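Local coordinates for probable FAD-dependent oxidoreductase PA4991 (Pseudomonas aeruginosa PAO1, PDB 5EZ7), which binds one FAD per subunit and probably works as an FAD-dependent oxidoreductase of the DAO family, with a physiological substrate that is still unknown, at residues 258-263 with 268-273; 231-236 with 385-390. One frame throughout, in Å; residues are numbered along the deposited sequence.

Overall arrangement
After the N-terminal half of the chain, strand 224-236 supplies one half of contact 2 with its last six residues. The chain then reaches strand 255-261, turns, and returns as strand 267-272; contact 1 closes this short hairpin, with four residues between its segments. The chain runs on through helix 285-299 and strand 309-320 before the C-terminal helix 386-389 comes back and closes contact 2 over 148 residues, so the hairpin lies wholly within that larger loop. Strand 267-272 pairs with 255-261 on one side and 224-236 on the other, and Trp387 of contact 2 also meets His260 and Tyr270 of contact 1.

Contact 1. Residues 258-263 with 268-273; sequences TTHPTR and VWYLGG
Four backbone hydrogen bonds tie Thr258 to Tyr270 and His260 to Val268. In the first pair Tyr270 N reaches Thr258 O at 2.8 Å, almost straight at 176°, and Thr258 N returns to Tyr270 O at 3.1 Å. In the second, His260 N meets Val268 O at 2.7 Å; the return bond from Val268 N to His260 O is more bent (138°) and arrives from above the carbonyl plane. On the Thr258 face, a bond of 2.8 Å between Thr258 OG1 and His260 NE2 restrains the rotation of the imidazole; Thr258 OG1 also bonds Gln50, an FAD-binding residue. This is an antiparallel beta hairpin in the large mixed sheet of the protein, with Thr259 and Trp269 as the non-hydrogen-bonded pair between the two bonded ones. Their side chains run side by side on the other face, where Thr259 OG1 sits at the indole edge, 3.0 Å from Trp269 CD1. The main polar partners of both lie outside the hairpin, in the loop after strand 224-236: Leu242 O for the hydroxyl and Lys240 O for Trp269 NE1. Back on the histidine face, Tyr270 CG is anti to its backbone N (chi1 -167°), which stands the phenol up beside the imidazole and turns its edge toward the His260 face, in an offset edge-to-face pair with centroids 5.7 Å apart. Tyr270 OH bonds Lys48 O and also lies beside the flavin, 3.8 Å from FAD C7M. Toward the turn, the methyls Thr262 CG2 and Val268 CG2 meet at 3.6 Å, the two side chains crossing at about a right angle.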
ATOM      1  N   THR A 258      -7.506  -4.781  12.268  1.00 26.78           N
ATOM      2  CA  THR A 258      -8.175  -3.589  11.727  1.00 26.88           C
ATOM      3  C   THR A 258      -9.632  -3.916  11.402  1.00 26.28           C
ATOM      4  O   THR A 258      -9.962  -5.059  11.074  1.00 25.80           O
ATOM      5  CB  THR A 258      -7.412  -3.067  10.498  1.00 26.95           C
ATOM      6  OG1 THR A 258      -7.124  -4.156   9.584  1.00 25.92           O
ATOM      7  CG2 THR A 258      -6.086  -2.466  10.967  1.00 27.37           C
ATOM      8  N   THR A 259     -10.520  -2.939  11.568  1.00 26.83           N
ATOM      9  CA  THR A 259     -11.959  -3.113  11.280  1.00 26.89           C
ATOM     10  C   THR A 259     -12.357  -2.383   9.988  1.00 26.49           C
ATOM     11  O   THR A 259     -12.054  -1.209   9.824  1.00 26.45           O
ATOM     12  CB  THR A 259     -12.828  -2.629  12.453  1.00 27.72           C
ATOM     13  OG1 THR A 259     -12.433  -3.353  13.607  1.00 28.22           O
ATOM     14  CG2 THR A 259     -14.364  -2.878  12.185  1.00 28.03           C
ATOM     15  N   HIS A 260     -13.085  -3.085   9.120  1.00 26.69           N
ATOM     16  CA  HIS A 260     -13.497  -2.571   7.817  1.00 27.33           C
ATOM     17  C   HIS A 260     -15.031  -2.669   7.598  1.00 29.18           C
ATOM     18  O   HIS A 260     -15.548  -3.754   7.427  1.00 28.56           O
ATOM     19  CB  HIS A 260     -12.709  -3.302   6.741  1.00 26.06           C
ATOM     20  CG  HIS A 260     -11.223  -3.288   6.995  1.00 26.34           C
ATOM     21  ND1 HIS A 260     -10.377  -2.317   6.484  1.00 25.76           N
ATOM     22  CD2 HIS A 260     -10.447  -4.092   7.758  1.00 25.98           C
ATOM     23  CE1 HIS A 260      -9.149  -2.532   6.913  1.00 25.69           C
ATOM     24  NE2 HIS A 260      -9.160  -3.599   7.690  1.00 26.50           N
ATOM     25  N   PRO A 261     -15.755  -1.523   7.607  1.00 32.78           N
ATOM     26  CA  PRO A 261     -17.189  -1.507   7.280  1.00 36.26           C
ATOM     27  C   PRO A 261     -17.500  -2.092   5.907  1.00 36.89           C
ATOM     28  O   PRO A 261     -16.722  -1.929   5.003  1.00 34.89           O
ATOM     29  CB  PRO A 261     -17.535  -0.013   7.283  1.00 37.59           C
ATOM     30  CG  PRO A 261     -16.508   0.607   8.168  1.00 37.34           C
ATOM     31  CD  PRO A 261     -15.264  -0.152   7.853  1.00 35.02           C
ATOM     32  N   THR A 262     -18.623  -2.783   5.774  1.00 39.51           N
ATOM     33  CA  THR A 262     -19.004  -3.320   4.488  1.00 41.37           C
ATOM     34  C   THR A 262     -20.229  -2.616   3.990  1.00 44.78           C
ATOM     35  O   THR A 262     -20.949  -1.996   4.765  1.00 45.25           O
ATOM     36  CB  THR A 262     -19.194  -4.851   4.508  1.00 41.30           C
ATOM     37  OG1 THR A 262     -20.097  -5.262   5.553  1.00 43.57           O
ATOM     38  CG2 THR A 262     -17.881  -5.502   4.723  1.00 40.51           C
ATOM     39  N   ARG A 263     -20.447  -2.690   2.679  1.00 49.37           N
ATOM     40  CA  ARG A 263     -21.620  -2.017   2.041  1.00 53.30           C
ATOM     41  C   ARG A 263     -22.966  -2.403   2.600  1.00 51.12           C
ATOM     42  O   ARG A 263     -23.847  -1.585   2.614  1.00 53.66           O
ATOM     43  CB  ARG A 263     -21.647  -2.221   0.521  1.00 57.39           C
ATOM     44  CG  ARG A 263     -20.824  -1.185  -0.230  1.00 60.44           C
ATOM     45  CD  ARG A 263     -20.818  -1.426  -1.730  1.00 64.01           C
ATOM     46  NE  ARG A 263     -19.430  -1.577  -2.202  1.00 66.70           N
ATOM     47  CZ  ARG A 263     -18.823  -2.725  -2.537  1.00 69.67           C
ATOM     48  NH1 ARG A 263     -19.468  -3.899  -2.488  1.00 70.38           N
ATOM     49  NH2 ARG A 263     -17.540  -2.700  -2.953  1.00 70.93           N
ATOM     50  N   VAL A 268     -15.951  -6.082   9.042  1.00 30.55           N
ATOM     51  CA  VAL A 268     -15.019  -7.171   8.929  1.00 30.88           C
ATOM     52  C   VAL A 268     -13.801  -6.822   9.769  1.00 30.14           C
ATOM     53  O   VAL A 268     -13.292  -5.703   9.695  1.00 30.53           O
ATOM     54  CB  VAL A 268     -14.588  -7.422   7.461  1.00 31.05           C
ATOM     55  CG1 VAL A 268     -13.559  -8.533   7.365  1.00 29.88           C
ATOM     56  CG2 VAL A 268     -15.805  -7.767   6.599  1.00 32.65           C
ATOM     57  N   TRP A 269     -13.370  -7.787  10.570  1.00 28.80           N
ATOM     58  CA  TRP A 269     -12.101  -7.720  11.276  1.00 27.99           C
ATOM     59  C   TRP A 269     -11.078  -8.435  10.423  1.00 27.60           C
ATOM     60  O   TRP A 269     -11.230  -9.616  10.137  1.00 28.27           O
ATOM     61  CB  TRP A 269     -12.153  -8.452  12.635  1.00 27.38           C
ATOM     62  CG  TRP A 269     -12.716  -7.693  13.780  1.00 27.38           C
ATOM     63  CD1 TRP A 269     -12.935  -6.349  13.858  1.00 27.55           C
ATOM     64  CD2 TRP A 269     -13.078  -8.236  15.058  1.00 27.60           C
ATOM     65  NE1 TRP A 269     -13.427  -6.023  15.097  1.00 28.26           N
ATOM     66  CE2 TRP A 269     -13.524  -7.166  15.853  1.00 28.35           C
ATOM     67  CE3 TRP A 269     -13.075  -9.536  15.606  1.00 27.91           C
ATOM     68  CZ2 TRP A 269     -13.971  -7.351  17.184  1.00 29.22           C
ATOM     69  CZ3 TRP A 269     -13.522  -9.721  16.925  1.00 28.75           C
ATOM     70  CH2 TRP A 269     -13.956  -8.631  17.692  1.00 29.17           C
ATOM     71  N   TYR A 270     -10.021  -7.728  10.090  1.00 27.30           N
ATOM     72  CA  TYR A 270      -8.948  -8.206   9.253  1.00 26.84           C
ATOM     73  C   TYR A 270      -7.749  -8.459  10.162  1.00 27.02           C
ATOM     74  O   TYR A 270      -7.306  -7.543  10.874  1.00 26.90           O
ATOM     75  CB  TYR A 270      -8.661  -7.114   8.225  1.00 26.55           C
ATOM     76  CG  TYR A 270      -7.797  -7.474   7.057  1.00 27.24           C
ATOM     77  CD1 TYR A 270      -7.761  -8.750   6.536  1.00 27.82           C
ATOM     78  CD2 TYR A 270      -7.044  -6.488   6.413  1.00 27.96           C
ATOM     79  CE1 TYR A 270      -6.955  -9.055   5.431  1.00 28.18           C
ATOM     80  CE2 TYR A 270      -6.247  -6.785   5.324  1.00 27.81           C
ATOM     81  CZ  TYR A 270      -6.198  -8.075   4.833  1.00 27.41           C
ATOM     82  OH  TYR A 270      -5.404  -8.378   3.736  1.00 27.87           O
ATOM     83  N   LEU A 271      -7.242  -9.692  10.147  1.00 26.72           N
ATOM     84  CA  LEU A 271      -6.206 -10.103  11.054  1.00 27.91           C
ATOM     85  C   LEU A 271      -4.883 -10.374  10.373  1.00 27.01           C
ATOM     86  O   LEU A 271      -4.762 -11.348   9.625  1.00 26.71           O
ATOM     87  CB  LEU A 271      -6.613 -11.375  11.808  1.00 30.14           C
ATOM     88  CG  LEU A 271      -8.008 -11.551  12.417  1.00 31.91           C
ATOM     89  CD1 LEU A 271      -8.055 -12.894  13.140  1.00 33.80           C
ATOM     90  CD2 LEU A 271      -8.385 -10.453  13.395  1.00 32.41           C
ATOM     91  N   GLY A 272      -3.883  -9.563  10.713  1.00 26.69           N
ATOM     92  CA  GLY A 272      -2.469  -9.808  10.368  1.00 26.57           C
ATOM     93  C   GLY A 272      -1.642 -10.058  11.601  1.00 28.09           C
ATOM     94  O   GLY A 272      -2.156 -10.586  12.612  1.00 28.56           O
ATOM     95  N   GLY A 273      -0.375  -9.652  11.545  1.00 29.01           N
ATOM     96  CA  GLY A 273       0.592  -9.983  12.571  1.00 31.57           C
ATOM     97  C   GLY A 273       1.229 -11.371  12.426  1.00 33.84           C
ATOM     98  O   GLY A 273       1.329 -11.915  11.319  1.00 34.42           O
TER

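Contact 2. Residues 231-236 with 385-390; sequences MVMVKA and PAWEVA. With FAD (flavin-adenine dinucleotide), chain B.
A Met-aromatic contact joins strand 224-236 of the large mixed sheet to the short C-terminal helix 386-389, with Met233 reaching across from the strand to Ala386, Trp387 and Ala390. The sulfur comes to the indole at its edge, close to the ring plane: Met233 SD is 3.8 Å from Trp387 CE3 and 5.2 Å from the centroid of the six-membered ring, 85° off the ring normal. The same sulfur lies 4.0 Å from Ala386 CB. Met233 runs extended through chi2 and bends only at chi3 (-73°), a turn at the sulfur that brings CE to Ala390 CB at 3.7 Å. Ala386 and Ala390, one helical turn apart, are linked by the backbone bond from Ala390 N to Ala386 O. Pro385, at the N-cap position, lays CB over one face of the indole, offset toward its rim. Trp387 also meets the His260 ring, with planes at about 30°, and the Tyr270 ring edge-to-face. Two residues earlier on the strand, Met231 bends at both chi2 and chi3 and folds against the flavin, its CG 3.6 Å from FAD C7M, the methyl on the benzenoid end. Lys235 NZ and Glu388 OE2 are 5.5 Å apart, not in contact, and their salt bridges go to Asp264 and Arg263 respectively. Between strand and helix the join is largely apolar: the sulfur lies by the indole edge, Ala386 and the backbone N of Trp387, while its methyl CE meets Ala390 CB, so van der Waals contact, perhaps with a weak attraction between the sulfur and the ring-edge C-H, is what this strand offers the helix.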
ATOM      1  N   MET A 231      -3.563 -13.940   5.711  1.00 25.88           N
ATOM      2  CA  MET A 231      -4.442 -13.056   6.455  1.00 24.89           C
ATOM      3  C   MET A 231      -5.788 -13.727   6.653  1.00 25.10           C
ATOM      4  O   MET A 231      -6.202 -14.510   5.812  1.00 24.66           O
ATOM      5  CB  MET A 231      -4.669 -11.759   5.675  1.00 24.62           C
ATOM      6  CG  MET A 231      -3.420 -10.955   5.316  1.00 24.59           C
ATOM      7  SD  MET A 231      -2.463 -10.364   6.715  1.00 25.44           S
ATOM      8  CE  MET A 231      -3.582  -9.068   7.262  1.00 25.32           C
ATOM      9  N   VAL A 232      -6.483 -13.384   7.752  1.00 25.31           N
ATOM     10  CA  VAL A 232      -7.771 -13.951   8.100  1.00 25.44           C
ATOM     11  C   VAL A 232      -8.789 -12.826   8.135  1.00 25.34           C
ATOM     12  O   VAL A 232      -8.495 -11.737   8.582  1.00 24.59           O
ATOM     13  CB  VAL A 232      -7.727 -14.668   9.467  1.00 26.44           C
ATOM     14  CG1 VAL A 232      -9.074 -15.326   9.771  1.00 27.21           C
ATOM     15  CG2 VAL A 232      -6.669 -15.741   9.459  1.00 26.96           C
ATOM     16  N   MET A 233      -9.995 -13.084   7.646  1.00 26.43           N
ATOM     17  CA  MET A 233     -11.084 -12.090   7.697  1.00 26.68           C
ATOM     18  C   MET A 233     -12.270 -12.727   8.450  1.00 27.11           C
ATOM     19  O   MET A 233     -12.647 -13.871   8.148  1.00 26.61           O
ATOM     20  CB  MET A 233     -11.542 -11.687   6.290  1.00 27.85           C
ATOM     21  CG  MET A 233     -10.539 -10.901   5.458  1.00 28.91           C
ATOM     22  SD  MET A 233     -11.014 -10.615   3.722  1.00 31.12           S
ATOM     23  CE  MET A 233     -10.786 -12.219   3.021  1.00 30.94           C
ATOM     24  N   VAL A 234     -12.843 -11.991   9.415  1.00 26.95           N
ATOM     25  CA  VAL A 234     -14.098 -12.381  10.075  1.00 27.79           C
ATOM     26  C   VAL A 234     -15.158 -11.328   9.792  1.00 27.44           C
ATOM     27  O   VAL A 234     -14.923 -10.143  10.020  1.00 26.68           O
ATOM     28  CB  VAL A 234     -13.993 -12.422  11.609  1.00 28.47           C
ATOM     29  CG1 VAL A 234     -15.108 -13.274  12.190  1.00 29.84           C
ATOM     30  CG2 VAL A 234     -12.659 -12.930  12.030  1.00 29.03           C
ATOM     31  N   LYS A 235     -16.329 -11.776   9.352  1.00 28.06           N
ATOM     32  CA  LYS A 235     -17.454 -10.895   9.099  1.00 29.14           C
ATOM     33  C   LYS A 235     -18.683 -11.208  10.003  1.00 29.09           C
ATOM     34  O   LYS A 235     -19.162 -12.307  10.042  1.00 29.11           O
ATOM     35  CB  LYS A 235     -17.841 -11.002   7.628  1.00 30.25           C
ATOM     36  CG  LYS A 235     -19.007 -10.082   7.277  1.00 32.41           C
ATOM     37  CD  LYS A 235     -19.185  -9.875   5.766  1.00 33.76           C
ATOM     38  CE  LYS A 235     -20.433  -9.002   5.571  1.00 36.23           C
ATOM     39  NZ  LYS A 235     -20.886  -8.878   4.170  1.00 37.49           N
ATOM     40  N   ALA A 236     -19.186 -10.214  10.701  1.00 29.77           N
ATOM     41  CA  ALA A 236     -20.342 -10.372  11.543  1.00 31.30           C
ATOM     42  C   ALA A 236     -20.990  -9.040  11.831  1.00 32.91           C
ATOM     43  O   ALA A 236     -20.387  -7.999  11.731  1.00 35.07           O
ATOM     44  CB  ALA A 236     -19.916 -11.028  12.836  1.00 31.29           C
ATOM     45  N   PRO A 385     -11.840  -4.061  -2.249  1.00 29.02           N
ATOM     46  CA  PRO A 385     -11.213  -4.778  -1.144  1.00 28.68           C
ATOM     47  C   PRO A 385     -11.691  -6.232  -1.051  1.00 28.00           C
ATOM     48  O   PRO A 385     -12.799  -6.511  -1.412  1.00 28.21           O
ATOM     49  CB  PRO A 385     -11.675  -3.984   0.062  1.00 29.22           C
ATOM     50  CG  PRO A 385     -12.979  -3.380  -0.353  1.00 29.97           C
ATOM     51  CD  PRO A 385     -12.797  -3.043  -1.782  1.00 29.28           C
ATOM     52  N   ALA A 386     -10.844  -7.138  -0.599  1.00 30.07           N
ATOM     53  CA  ALA A 386     -11.184  -8.602  -0.467  1.00 32.61           C
ATOM     54  C   ALA A 386     -12.447  -8.911   0.405  1.00 34.33           C
ATOM     55  O   ALA A 386     -13.234  -9.798   0.098  1.00 37.45           O
ATOM     56  CB  ALA A 386      -9.979  -9.348   0.072  1.00 31.87           C
ATOM     57  N   TRP A 387     -12.660  -8.125   1.445  1.00 35.37           N
ATOM     58  CA  TRP A 387     -13.874  -8.224   2.265  1.00 37.65           C
ATOM     59  C   TRP A 387     -15.202  -8.005   1.512  1.00 41.95           C
ATOM     60  O   TRP A 387     -16.250  -8.525   1.958  1.00 45.94           O
ATOM     61  CB  TRP A 387     -13.834  -7.343   3.530  1.00 35.94           C
ATOM     62  CG  TRP A 387     -13.103  -6.081   3.483  1.00 34.61           C
ATOM     63  CD1 TRP A 387     -13.614  -4.852   3.335  1.00 34.93           C
ATOM     64  CD2 TRP A 387     -11.703  -5.911   3.679  1.00 34.29           C
ATOM     65  NE1 TRP A 387     -12.611  -3.917   3.374  1.00 34.16           N
ATOM     66  CE2 TRP A 387     -11.431  -4.552   3.606  1.00 33.46           C
ATOM     67  CE3 TRP A 387     -10.652  -6.794   3.904  1.00 34.85           C
ATOM     68  CZ2 TRP A 387     -10.151  -4.046   3.710  1.00 35.03           C
ATOM     69  CZ3 TRP A 387      -9.386  -6.286   4.024  1.00 34.43           C
ATOM     70  CH2 TRP A 387      -9.143  -4.938   3.925  1.00 34.71           C
ATOM     71  N   GLU A 388     -15.194  -7.266   0.399  1.00 41.47           N
ATOM     72  CA  GLU A 388     -16.385  -7.217  -0.443  1.00 43.33           C
ATOM     73  C   GLU A 388     -16.454  -8.407  -1.387  1.00 43.48           C
ATOM     74  O   GLU A 388     -17.526  -8.930  -1.625  1.00 47.17           O
ATOM     75  CB  GLU A 388     -16.545  -5.868  -1.157  1.00 44.57           C
ATOM     76  CG  GLU A 388     -16.775  -4.693  -0.186  1.00 44.77           C
ATOM     77  CD  GLU A 388     -18.122  -4.719   0.575  1.00 47.54           C
ATOM     78  OE1 GLU A 388     -18.235  -3.963   1.583  1.00 48.05           O
ATOM     79  OE2 GLU A 388     -19.081  -5.459   0.191  1.00 47.60           O
ATOM     80  N   VAL A 389     -15.325  -8.902  -1.859  1.00 43.85           N
ATOM     81  CA  VAL A 389     -15.328 -10.034  -2.807  1.00 44.90           C
ATOM     82  C   VAL A 389     -15.474 -11.399  -2.105  1.00 42.90           C
ATOM     83  O   VAL A 389     -16.134 -12.302  -2.618  1.00 43.24           O
ATOM     84  CB  VAL A 389     -14.048 -10.013  -3.694  1.00 46.77           C
ATOM     85  CG1 VAL A 389     -14.098 -11.117  -4.756  1.00 48.18           C
ATOM     86  CG2 VAL A 389     -13.859  -8.639  -4.356  1.00 45.45           C
ATOM     87  N   ALA A 390     -14.871 -11.540  -0.928  1.00 41.49           N
ATOM     88  CA  ALA A 390     -14.822 -12.850  -0.231  1.00 41.17           C
ATOM     89  C   ALA A 390     -16.169 -13.249   0.398  1.00 41.02           C
ATOM     90  O   ALA A 390     -16.475 -14.413   0.528  1.00 41.67           O
ATOM     91  CB  ALA A 390     -13.703 -12.877   0.813  1.00 39.59           C
TER
HETATM   92  PA  FAD B 401       1.241  -2.848  -5.318  1.00 21.83           P
HETATM   93  O1A FAD B 401       0.145  -2.305  -4.461  1.00 22.23           O
HETATM   94  O2A FAD B 401       1.462  -4.330  -5.431  1.00 22.92           O
HETATM   95  O5B FAD B 401       1.034  -2.225  -6.762  1.00 22.00           O
HETATM   96  C5B FAD B 401       1.735  -2.688  -7.899  1.00 21.75           C
HETATM   97  C4B FAD B 401       0.839  -2.398  -9.084  1.00 22.00           C
HETATM   98  O4B FAD B 401       1.561  -2.660 -10.299  1.00 22.11           O
HETATM   99  C3B FAD B 401      -0.418  -3.273  -9.067  1.00 21.47           C
HETATM  100  O3B FAD B 401      -1.600  -2.471  -9.115  1.00 20.71           O
HETATM  101  C2B FAD B 401      -0.255  -4.141 -10.300  1.00 21.75           C
HETATM  102  O2B FAD B 401      -1.474  -4.493 -10.950  1.00 21.59           O
HETATM  103  C1B FAD B 401       0.664  -3.296 -11.186  1.00 22.29           C
HETATM  104  N9A FAD B 401       1.446  -4.091 -12.140  1.00 23.63           N
HETATM  105  C8A FAD B 401       2.086  -5.245 -11.885  1.00 23.09           C
HETATM  106  N7A FAD B 401       2.690  -5.691 -13.000  1.00 22.98           N
HETATM  107  C5A FAD B 401       2.446  -4.814 -13.980  1.00 22.53           C
HETATM  108  C6A FAD B 401       2.796  -4.713 -15.404  1.00 22.02           C
HETATM  109  N6A FAD B 401       3.558  -5.671 -15.954  1.00 21.48           N
HETATM  110  N1A FAD B 401       2.359  -3.650 -16.099  1.00 21.89           N
HETATM  111  C2A FAD B 401       1.601  -2.700 -15.521  1.00 23.02           C
HETATM  112  N3A FAD B 401       1.237  -2.730 -14.222  1.00 23.01           N
HETATM  113  C4A FAD B 401       1.623  -3.753 -13.421  1.00 23.21           C
HETATM  114  N1  FAD B 401       2.052  -1.332   4.879  1.00 25.77           N
HETATM  115  C2  FAD B 401       1.770  -0.412   5.826  1.00 27.75           C
HETATM  116  O2  FAD B 401       2.433   0.653   5.854  1.00 27.67           O
HETATM  117  N3  FAD B 401       0.802  -0.596   6.741  1.00 28.72           N
HETATM  118  C4  FAD B 401       0.059  -1.698   6.779  1.00 27.76           C
HETATM  119  O4  FAD B 401      -0.841  -1.842   7.630  1.00 30.67           O
HETATM  120  C4X FAD B 401       0.305  -2.745   5.781  1.00 26.84           C
HETATM  121  N5  FAD B 401      -0.412  -3.884   5.772  1.00 25.45           N
HETATM  122  C5X FAD B 401      -0.186  -4.831   4.844  1.00 25.90           C
HETATM  123  C6  FAD B 401      -0.961  -5.984   4.860  1.00 26.70           C
HETATM  124  C7  FAD B 401      -0.764  -6.978   3.924  1.00 27.46           C
HETATM  125  C7M FAD B 401      -1.625  -8.205   3.951  1.00 28.68           C
HETATM  126  C8  FAD B 401       0.271  -6.799   2.874  1.00 27.98           C
HETATM  127  C8M FAD B 401       0.527  -7.846   1.811  1.00 29.21           C
HETATM  128  C9  FAD B 401       1.048  -5.655   2.868  1.00 26.84           C
HETATM  129  C9A FAD B 401       0.869  -4.648   3.814  1.00 26.41           C
HETATM  130  N10 FAD B 401       1.645  -3.455   3.828  1.00 25.88           N
HETATM  131  C10 FAD B 401       1.373  -2.480   4.795  1.00 25.92           C
HETATM  132  C1' FAD B 401       2.675  -3.198   2.835  1.00 25.48           C
HETATM  133  C2' FAD B 401       2.023  -2.507   1.650  1.00 24.66           C
HETATM  134  O2' FAD B 401       0.780  -3.129   1.296  1.00 25.37           O
HETATM  135  C3' FAD B 401       2.965  -2.473   0.455  1.00 24.13           C
HETATM  136  O3' FAD B 401       4.276  -2.085   0.913  1.00 24.08           O
HETATM  137  C4' FAD B 401       2.478  -1.478  -0.595  1.00 22.82           C
HETATM  138  O4' FAD B 401       1.057  -1.502  -0.728  1.00 23.27           O
HETATM  139  C5' FAD B 401       3.079  -1.771  -1.956  1.00 22.30           C
HETATM  140  O5' FAD B 401       2.718  -0.720  -2.862  1.00 20.74           O
HETATM  141  P   FAD B 401       3.135  -0.849  -4.399  1.00 20.30           P
HETATM  142  O1P FAD B 401       2.388   0.199  -5.182  1.00 21.17           O
HETATM  143  O2P FAD B 401       4.621  -0.887  -4.425  1.00 20.45           O
HETATM  144  O3P FAD B 401       2.668  -2.337  -4.775  1.00 20.67           O